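Local coordinates for protein phosphoglycerate oxidoreductase (Rhizobium etli, PDB 4HY3) that probably reduces hydroxypyruvate or glyoxylate with a nicotinamide cofactor, as a member of the D-isomer specific 2-hydroxyacid dehydrogenase family, at residues 201-206 against 218-223. Residues are numbered along the deposited sequence; the frame is centred on the assembly and turned at random.
Sequences RIRVFD and GVEPAS
Three backbone hydrogen bonds tie 201-206 to 218-223 in parallel register: Glu220 N to Ile202 O (2.8 Å), Val204 N to Glu220 O (2.9 Å) and Ala222 N to Val204 O (2.8 Å). The first two are nearly straight; the third bends to 131° at the hydrogen. Glu220 thus donates and accepts on the two sides of Arg203, and Pro221, which has no N-H to give, pairs with Val204.

Val219, just before the strand, points toward 201-205 and meets two apolar side chains: CG1 meets Ile202 CG2 at 3.6 Å, while Val204 CG2 packs on Val219 CB. Leu214 of helix 211-216 touches both valines. That helix, ended by a Schellman motif with Gly218 at positive phi, is the crossover of a right-handed beta-alpha-beta unit in the Rossmann-type NAD-binding domain, and 220-221 is an outermost strand, within this chain, of its parallel sheet.

On the face of Arg203 and Glu220 the contact is largely electrostatic. Glu220, extended with CG anti to the backbone N (chi1 -172°), carries its carboxylate to Arg201, where OE1 lies 3.1 Å above the guanidinium centre. The planes stand 80° apart, and the salt bridge from Arg201 NH2 to Glu220 OE2 (3.1 Å) works through charge alone, no N-H pointing at the oxygen. Arg203 runs beside Glu220, and its aliphatic chain packs on Ala222 CB. Near the end of the strand, Ala222 O sits at the edge of the Phe205 ring, 3.4 Å from Phe205 CD1; Leu224 and Val227 of helix 224-229 also touch this ring.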
loop_
_atom_site.group_PDB
_atom_site.type_symbol
_atom_site.label_atom_id
_atom_site.label_comp_id
_atom_site.label_asym_id
_atom_site.label_seq_id
_atom_site.Cartn_x
_atom_site.Cartn_y
_atom_site.Cartn_z
ATOM N N ARG A 201 -3.949 -10.680 -10.085
ATOM C CA ARG A 201 -5.362 -10.390 -10.363
ATOM C C ARG A 201 -6.367 -11.236 -9.530
ATOM O O ARG A 201 -6.393 -12.496 -9.583
ATOM C CB ARG A 201 -5.639 -10.498 -11.858
ATOM C CG ARG A 201 -7.088 -10.319 -12.271
ATOM C CD ARG A 201 -7.103 -9.584 -13.584
ATOM N NE ARG A 201 -8.310 -9.824 -14.360
ATOM C CZ ARG A 201 -9.044 -8.865 -14.923
ATOM N NH1 ARG A 201 -8.710 -7.581 -14.786
ATOM N NH2 ARG A 201 -10.122 -9.197 -15.618
ATOM N N ILE A 202 -7.201 -10.534 -8.763
ATOM C CA ILE A 202 -8.003 -11.210 -7.755
ATOM C C ILE A 202 -9.519 -11.133 -7.971
ATOM O O ILE A 202 -10.155 -10.077 -7.731
ATOM C CB ILE A 202 -7.609 -10.766 -6.324
ATOM C CG1 ILE A 202 -6.116 -11.019 -6.097
ATOM C CG2 ILE A 202 -8.445 -11.520 -5.294
ATOM C CD1 ILE A 202 -5.542 -10.317 -4.896
ATOM N N ARG A 203 -10.072 -12.271 -8.406
ATOM C CA ARG A 203 -11.507 -12.449 -8.677
ATOM C C ARG A 203 -12.172 -13.082 -7.496
ATOM O O ARG A 203 -11.725 -14.118 -7.011
ATOM C CB ARG A 203 -11.740 -13.361 -9.887
ATOM C CG ARG A 203 -11.602 -12.664 -11.224
ATOM C CD ARG A 203 -12.034 -13.578 -12.349
ATOM N NE ARG A 203 -11.413 -13.226 -13.621
ATOM C CZ ARG A 203 -10.247 -13.709 -14.038
ATOM N NH1 ARG A 203 -9.565 -14.554 -13.261
ATOM N NH2 ARG A 203 -9.766 -13.347 -15.222
ATOM N N VAL A 204 -13.264 -12.476 -7.059
ATOM C CA VAL A 204 -13.946 -12.917 -5.857
ATOM C C VAL A 204 -15.412 -13.187 -6.150
ATOM O O VAL A 204 -16.098 -12.367 -6.750
ATOM C CB VAL A 204 -13.829 -11.864 -4.714
ATOM C CG1 VAL A 204 -14.784 -12.172 -3.554
ATOM C CG2 VAL A 204 -12.403 -11.797 -4.196
ATOM N N PHE A 205 -15.895 -14.330 -5.698
ATOM C CA PHE A 205 -17.307 -14.598 -5.767
ATOM C C PHE A 205 -17.933 -14.522 -4.375
ATOM O O PHE A 205 -17.475 -15.175 -3.441
ATOM C CB PHE A 205 -17.576 -15.947 -6.447
ATOM C CG PHE A 205 -18.970 -16.437 -6.257
ATOM C CD1 PHE A 205 -20.021 -15.863 -6.962
ATOM C CD2 PHE A 205 -19.241 -17.456 -5.352
ATOM C CE1 PHE A 205 -21.326 -16.305 -6.774
ATOM C CE2 PHE A 205 -20.542 -17.907 -5.150
ATOM C CZ PHE A 205 -21.586 -17.334 -5.867
ATOM N N ASP A 206 -18.983 -13.714 -4.255
ATOM C CA ASP A 206 -19.685 -13.543 -2.993
ATOM C C ASP A 206 -21.130 -13.045 -3.210
ATOM O O ASP A 206 -21.358 -11.991 -3.804
ATOM C CB ASP A 206 -18.899 -12.605 -2.077
ATOM C CG ASP A 206 -19.362 -12.657 -0.620
ATOM O OD1 ASP A 206 -19.281 -13.727 0.020
ATOM O OD2 ASP A 206 -19.767 -11.603 -0.099
ATOM N N GLY A 218 -10.230 -3.910 -2.710
ATOM C CA GLY A 218 -9.278 -4.325 -3.724
ATOM C C GLY A 218 -9.538 -5.657 -4.427
ATOM O O GLY A 218 -8.605 -6.414 -4.663
ATOM N N VAL A 219 -10.773 -5.968 -4.791
ATOM C CA VAL A 219 -10.967 -7.198 -5.575
ATOM C C VAL A 219 -11.990 -7.020 -6.695
ATOM O O VAL A 219 -12.782 -6.067 -6.680
ATOM C CB VAL A 219 -11.337 -8.459 -4.725
ATOM C CG1 VAL A 219 -10.227 -8.839 -3.770
ATOM C CG2 VAL A 219 -12.647 -8.262 -3.976
ATOM N N GLU A 220 -11.978 -7.975 -7.628
ATOM C CA GLU A 220 -12.882 -7.993 -8.759
ATOM C C GLU A 220 -14.064 -8.959 -8.541
ATOM O O GLU A 220 -13.904 -10.188 -8.638
ATOM C CB GLU A 220 -12.090 -8.388 -10.001
ATOM C CG GLU A 220 -12.832 -8.265 -11.317
ATOM C CD GLU A 220 -11.930 -8.580 -12.489
ATOM O OE1 GLU A 220 -10.724 -8.248 -12.405
ATOM O OE2 GLU A 220 -12.416 -9.167 -13.481
ATOM N N PRO A 221 -15.259 -8.402 -8.254
ATOM C CA PRO A 221 -16.481 -9.182 -8.046
ATOM C C PRO A 221 -16.743 -9.983 -9.282
ATOM O O PRO A 221 -16.644 -9.436 -10.374
ATOM C CB PRO A 221 -17.569 -8.118 -7.905
ATOM C CG PRO A 221 -16.971 -6.834 -8.391
ATOM C CD PRO A 221 -15.500 -6.952 -8.154
ATOM N N ALA A 222 -17.062 -11.261 -9.133
ATOM C CA ALA A 222 -17.093 -12.143 -10.284
ATOM C C ALA A 222 -18.032 -13.352 -10.129
ATOM O O ALA A 222 -18.479 -13.702 -9.036
ATOM C CB ALA A 222 -15.676 -12.584 -10.655
ATOM N N SER A 223 -18.343 -13.972 -11.255
ATOM C CA SER A 223 -19.183 -15.130 -11.284
ATOM C C SER A 223 -18.369 -16.264 -10.737
ATOM O O SER A 223 -17.144 -16.231 -10.817
ATOM C CB SER A 223 -19.495 -15.431 -12.728
ATOM O OG SER A 223 -19.239 -14.266 -13.472
#